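Local coordinates for putative Outer membrane protein (Helicobacter pylori, PDB 6GW5) that probably mediates bacterial attachment to host-cell glycans as the SabA adhesin, of which this chain is the helix-rich adhesin domain, at residues G203-T208 with P286-R291; Y210-Q213 with L217-I220. One frame throughout, in Å; residues are numbered along the deposited sequence.

Contact 1 (G203-T208 with P286-R291); sequences GAIDST and PKDQYR
Ile205, on a surface loop, lays its CD1 methyl on two adjacent side chains of the first turn of helix 287-293. CD1 lies 3.5 Å from OD2 of Asp288 and 3.7 Å from CG of Gln289, so that it rests on a carboxylate oxygen and the aliphatic root of an amide. The isoleucine side chain as a whole crosses those of both residues at roughly a right angle. It reaches this far because its longer branch is fully extended, with CD1 anti to CA (chi2 -179°). Beside it, the carbonyl oxygen of Gly203 approaches CB of Asp288 at 3.7 Å. Gly203 has left-handed backbone angles (phi 89°), at which a side chain would press on the carbonyl oxygen of the residue before.

Across the segments no direct hydrogen bond forms; water takes over part of that work. One molecule lies 2.8 Å from Asp288 OD2 and 3.2 Å from Ala204 O with geometry suited to donation, though it has more acceptors within range than protons, and the bridge may be shared.

The setting is a helix N-terminus. Pro286 occupies the N-cap position of helix 287-293, and Asp288 belongs to the opening turn, where a negative charge is probably welcome to the helix dipole. With CG lodged between the backbone N and the carbonyl carbon (chi1 68°), the carboxylate lies beside the backbone N-H groups at the start of the helix, and OD1 accepts a weak hydrogen bond from Gln289 N at 2.8 Å. OD2 is thereby left turned to the loop and the water.

Further out, Gln289 OE1 is hydrogen-bonded to Val216 N at the start of helix 215-240. The loop has its own ties to the region: Ile205 N pairs with the hydroxyl of Tyr292, while Ser207 makes backbone hydrogen bonds with Trp190.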
loop_
_atom_site.group_PDB
_atom_site.type_symbol
_atom_site.label_atom_id
_atom_site.label_comp_id
_atom_site.label_asym_id
_atom_site.label_seq_id
_atom_site.Cartn_x
_atom_site.Cartn_y
_atom_site.Cartn_z
ATOM N N GLY A 203 2.442 -30.207 -12.043
ATOM C CA GLY A 203 2.019 -29.098 -11.206
ATOM C C GLY A 203 0.529 -29.049 -10.932
ATOM O O GLY A 203 0.073 -28.098 -10.265
ATOM N N ALA A 204 -0.234 -30.040 -11.414
ATOM C CA ALA A 204 -1.612 -30.201 -11.008
ATOM C C ALA A 204 -1.549 -30.495 -9.555
ATOM O O ALA A 204 -0.528 -30.984 -9.059
ATOM C CB ALA A 204 -2.309 -31.347 -11.733
ATOM N N ILE A 205 -2.664 -30.202 -8.902
ATOM C CA ILE A 205 -2.838 -30.360 -7.459
ATOM C C ILE A 205 -3.932 -31.410 -7.224
ATOM O O ILE A 205 -5.085 -31.244 -7.728
ATOM C CB ILE A 205 -3.261 -29.022 -6.847
ATOM C CG1 ILE A 205 -2.110 -28.008 -7.022
ATOM C CG2 ILE A 205 -3.652 -29.199 -5.392
ATOM C CD1 ILE A 205 -2.380 -26.630 -6.438
ATOM N N ASP A 206 -3.584 -32.496 -6.539
ATOM C CA ASP A 206 -4.544 -33.613 -6.382
ATOM C C ASP A 206 -4.731 -34.038 -4.936
ATOM O O ASP A 206 -5.393 -35.019 -4.658
ATOM C CB ASP A 206 -4.152 -34.779 -7.290
ATOM C CG ASP A 206 -2.798 -35.337 -6.964
ATOM O OD1 ASP A 206 -2.193 -34.891 -5.957
ATOM O OD2 ASP A 206 -2.342 -36.245 -7.705
ATOM N N SER A 207 -4.203 -33.228 -4.017
ATOM C CA SER A 207 -4.268 -33.491 -2.597
ATOM C C SER A 207 -5.665 -33.216 -2.035
ATOM O O SER A 207 -6.583 -32.715 -2.715
ATOM C CB SER A 207 -3.205 -32.644 -1.866
ATOM O OG SER A 207 -3.441 -31.264 -2.064
ATOM N N THR A 208 -5.786 -33.575 -0.764
ATOM C CA THR A 208 -7.020 -33.457 -0.018
ATOM C C THR A 208 -6.693 -33.029 1.371
ATOM O O THR A 208 -6.044 -33.760 2.108
ATOM C CB THR A 208 -7.759 -34.802 -0.022
ATOM O OG1 THR A 208 -8.136 -35.103 -1.378
ATOM C CG2 THR A 208 -9.004 -34.749 0.842
ATOM N N PRO A 286 1.344 -19.495 -3.740
ATOM C CA PRO A 286 2.116 -20.454 -4.492
ATOM C C PRO A 286 1.662 -20.581 -5.916
ATOM O O PRO A 286 0.426 -20.642 -6.206
ATOM C CB PRO A 286 1.863 -21.749 -3.750
ATOM C CG PRO A 286 1.708 -21.314 -2.350
ATOM C CD PRO A 286 0.911 -20.050 -2.447
ATOM N N LYS A 287 2.656 -20.657 -6.812
ATOM C CA LYS A 287 2.405 -20.600 -8.253
ATOM C C LYS A 287 1.362 -21.636 -8.730
ATOM O O LYS A 287 0.467 -21.295 -9.490
ATOM C CB LYS A 287 3.711 -20.723 -9.049
ATOM C CG LYS A 287 3.532 -20.366 -10.531
ATOM C CD LYS A 287 4.816 -20.130 -11.310
ATOM C CE LYS A 287 4.524 -20.058 -12.815
ATOM N NZ LYS A 287 5.748 -19.985 -13.672
ATOM N N ASP A 288 1.497 -22.856 -8.253
ATOM C CA ASP A 288 0.623 -23.941 -8.613
ATOM C C ASP A 288 -0.830 -23.699 -8.276
ATOM O O ASP A 288 -1.690 -24.004 -9.037
ATOM C CB ASP A 288 1.166 -25.272 -8.078
ATOM C CG ASP A 288 1.132 -25.388 -6.562
ATOM O OD1 ASP A 288 1.133 -24.389 -5.857
ATOM O OD2 ASP A 288 1.143 -26.509 -6.055
ATOM N N GLN A 289 -1.067 -23.132 -7.121
ATOM C CA GLN A 289 -2.418 -22.765 -6.653
ATOM C C GLN A 289 -2.981 -21.591 -7.423
ATOM O O GLN A 289 -4.185 -21.516 -7.594
ATOM C CB GLN A 289 -2.421 -22.441 -5.156
ATOM C CG GLN A 289 -2.092 -23.636 -4.301
ATOM C CD GLN A 289 -1.869 -23.296 -2.838
ATOM O OE1 GLN A 289 -2.378 -22.308 -2.320
ATOM N NE2 GLN A 289 -1.128 -24.134 -2.160
ATOM N N TYR A 290 -2.107 -20.651 -7.792
ATOM C CA TYR A 290 -2.487 -19.440 -8.510
ATOM C C TYR A 290 -2.911 -19.831 -9.910
ATOM O O TYR A 290 -3.847 -19.242 -10.423
ATOM C CB TYR A 290 -1.384 -18.332 -8.532
ATOM C CG TYR A 290 -1.872 -17.100 -9.271
ATOM C CD1 TYR A 290 -2.666 -16.162 -8.630
ATOM C CD2 TYR A 290 -1.671 -16.951 -10.639
ATOM C CE1 TYR A 290 -3.211 -15.083 -9.306
ATOM C CE2 TYR A 290 -2.201 -15.869 -11.322
ATOM C CZ TYR A 290 -2.959 -14.927 -10.653
ATOM O OH TYR A 290 -3.534 -13.854 -11.300
ATOM N N ARG A 291 -2.311 -20.868 -10.487
ATOM C CA ARG A 291 -2.767 -21.354 -11.795
ATOM C C ARG A 291 -4.206 -21.849 -11.797
ATOM O O ARG A 291 -4.881 -21.772 -12.819
ATOM C CB ARG A 291 -1.854 -22.421 -12.353
ATOM C CG ARG A 291 -0.788 -21.798 -13.234
ATOM C CD ARG A 291 0.362 -22.720 -13.630
ATOM N NE ARG A 291 -0.091 -23.955 -14.279
ATOM C CZ ARG A 291 -0.644 -24.082 -15.514
ATOM N NH1 ARG A 291 -0.891 -23.016 -16.304
ATOM N NH2 ARG A 291 -0.987 -25.311 -15.969
HETATM O O HOH W 1 1.386 -28.842 -7.637
#

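Contact 2 (Y210-Q213 with L217-I220). Unlike the reference sequence in segment 217-220: Leu217 (reference Phe).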
loop_
_atom_site.group_PDB
_atom_site.type_symbol
_atom_site.label_atom_id
_atom_site.label_comp_id
_atom_site.label_asym_id
_atom_site.label_seq_id
_atom_site.Cartn_x
_atom_site.Cartn_y
_atom_site.Cartn_z
ATOM N N TYR A 210 -7.832 -29.715 4.617
ATOM C CA TYR A 210 -8.734 -28.593 4.986
ATOM C C TYR A 210 -8.290 -27.307 4.240
ATOM O O TYR A 210 -7.093 -27.107 4.031
ATOM C CB TYR A 210 -8.805 -28.424 6.536
ATOM C CG TYR A 210 -9.226 -29.729 7.221
ATOM C CD1 TYR A 210 -10.516 -30.235 7.030
ATOM C CD2 TYR A 210 -8.333 -30.474 7.999
ATOM C CE1 TYR A 210 -10.909 -31.428 7.593
ATOM C CE2 TYR A 210 -8.715 -31.678 8.567
ATOM C CZ TYR A 210 -10.010 -32.158 8.350
ATOM O OH TYR A 210 -10.444 -33.348 8.909
ATOM N N PRO A 211 -9.231 -26.444 3.838
ATOM C CA PRO A 211 -8.858 -25.256 3.043
ATOM C C PRO A 211 -7.781 -24.386 3.673
ATOM O O PRO A 211 -6.942 -23.836 2.957
ATOM C CB PRO A 211 -10.162 -24.467 2.946
ATOM C CG PRO A 211 -11.236 -25.483 3.118
ATOM C CD PRO A 211 -10.689 -26.545 4.021
ATOM N N THR A 212 -7.806 -24.279 5.003
ATOM C CA THR A 212 -6.808 -23.498 5.764
ATOM C C THR A 212 -5.387 -24.008 5.624
ATOM O O THR A 212 -4.482 -23.398 6.146
ATOM C CB THR A 212 -7.153 -23.427 7.291
ATOM O OG1 THR A 212 -7.656 -24.688 7.766
ATOM C CG2 THR A 212 -8.174 -22.346 7.553
ATOM N N GLN A 213 -5.190 -25.168 5.003
ATOM C CA GLN A 213 -3.838 -25.690 4.741
ATOM C C GLN A 213 -3.287 -25.192 3.428
ATOM O O GLN A 213 -2.092 -25.323 3.166
ATOM C CB GLN A 213 -3.839 -27.230 4.750
ATOM C CG GLN A 213 -4.214 -27.832 6.100
ATOM C CD GLN A 213 -3.201 -27.469 7.156
ATOM O OE1 GLN A 213 -2.067 -27.966 7.151
ATOM N NE2 GLN A 213 -3.578 -26.547 8.023
ATOM N N LEU A 217 -6.009 -19.870 0.203
ATOM C CA LEU A 217 -7.166 -19.514 0.984
ATOM C C LEU A 217 -6.769 -18.502 2.021
ATOM O O LEU A 217 -7.433 -17.505 2.189
ATOM C CB LEU A 217 -7.808 -20.728 1.656
ATOM C CG LEU A 217 -8.874 -20.262 2.676
ATOM C CD1 LEU A 217 -10.301 -20.426 2.186
ATOM C CD2 LEU A 217 -8.661 -20.921 4.028
ATOM N N ASN A 218 -5.712 -18.789 2.751
ATOM C CA ASN A 218 -5.316 -17.922 3.832
ATOM C C ASN A 218 -5.007 -16.485 3.376
ATOM O O ASN A 218 -5.380 -15.520 4.027
ATOM C CB ASN A 218 -4.136 -18.528 4.586
ATOM C CG ASN A 218 -4.491 -19.866 5.298
ATOM O OD1 ASN A 218 -5.578 -20.039 5.900
ATOM N ND2 ASN A 218 -3.569 -20.828 5.205
ATOM N N ASN A 219 -4.351 -16.359 2.226
ATOM C CA ASN A 219 -3.976 -15.041 1.666
ATOM C C ASN A 219 -5.157 -14.230 1.189
ATOM O O ASN A 219 -5.187 -13.038 1.425
ATOM C CB ASN A 219 -3.001 -15.203 0.501
ATOM C CG ASN A 219 -1.601 -15.499 0.957
ATOM O OD1 ASN A 219 -1.405 -15.975 2.077
ATOM N ND2 ASN A 219 -0.619 -15.291 0.067
ATOM N N ILE A 220 -6.090 -14.880 0.478
ATOM C CA ILE A 220 -7.290 -14.213 0.057
ATOM C C ILE A 220 -8.024 -13.749 1.307
ATOM O O ILE A 220 -8.437 -12.595 1.395
ATOM C CB ILE A 220 -8.158 -15.127 -0.800
ATOM C CG1 ILE A 220 -7.499 -15.331 -2.138
ATOM C CG2 ILE A 220 -9.525 -14.504 -1.043
ATOM C CD1 ILE A 220 -8.022 -16.528 -2.877
#
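The carboxamide of Asn218 meets the backbone carbonyl of Thr212 through its nitrogen edge. ND2 donates to Thr212 O over 2.9 Å, nearly straight at 164°, and the oxygen lies only 9° from the amide plane. Seen from the carbonyl the approach is less regular, since ND2 stands above the carbonyl plane. The other end of the amide, OD1, lies over the CA and CG2 side of Thr212, 3.7 Å from CA, with the same carbonyl oxygen also near. Asn218 reaches this place because CG is anti to its carbonyl carbon (chi1 -65°), which swings the side chain back towards the preceding turn.

A second flat group, the Pro211-Thr212 peptide, is covered on one face by Leu217. Its CD2 methyl sits over that face, 3.6 Å from Thr212 N, while CB of Leu217 lies above the oxygen end, 3.5 Å from Pro211 O. CD2 and CD1 of the leucine also pack on CB of the proline ring, at 4.0 and 4.1 Å, and CD2 runs on to the methyl of Thr212, whose side chain lies alongside that of the leucine.

Pro211 to Gln213 form a 3-10 turn placed just ahead of helix 215-240; its own hydrogen bond runs from Gln213 N to Tyr210 O. Pro211 and Leu217 are buried together against Ile181 of helix 167-183, and they also touch helix 60-79 at Tyr79 and Phe75 respectively.

The chemistry is thus divided. A nonpolar side, with methyls laid on a peptide face, turns to the helical bundle. The polar side is formed by the partly exposed Thr212 and Asn218, where a single hydrogen bond from the Asn218 amide gives a backbone oxygen a donor and probably fixes the amide's orientation.

Overall arrangement
Followed from the N terminus, the chain passes strand 188-189 and a long loop, enters contact 1 at 203-208, and pairs strand 208-209 with the earlier strand before reaching 210-213. Contact 2 closes at once, with only three residues separating its segments, and ties the turn before helix 215-240 to that helix's first part. The chain then runs through helices 215-240 and 255-283 and returns at 286-291 to complete contact 1, whose 77-residue, mostly helical loop encloses contact 2 entirely. The two do not cross. Their centres lie about 13 Å apart: contact 1 joins a surface loop to a short helix, contact 2 faces the helical bundle.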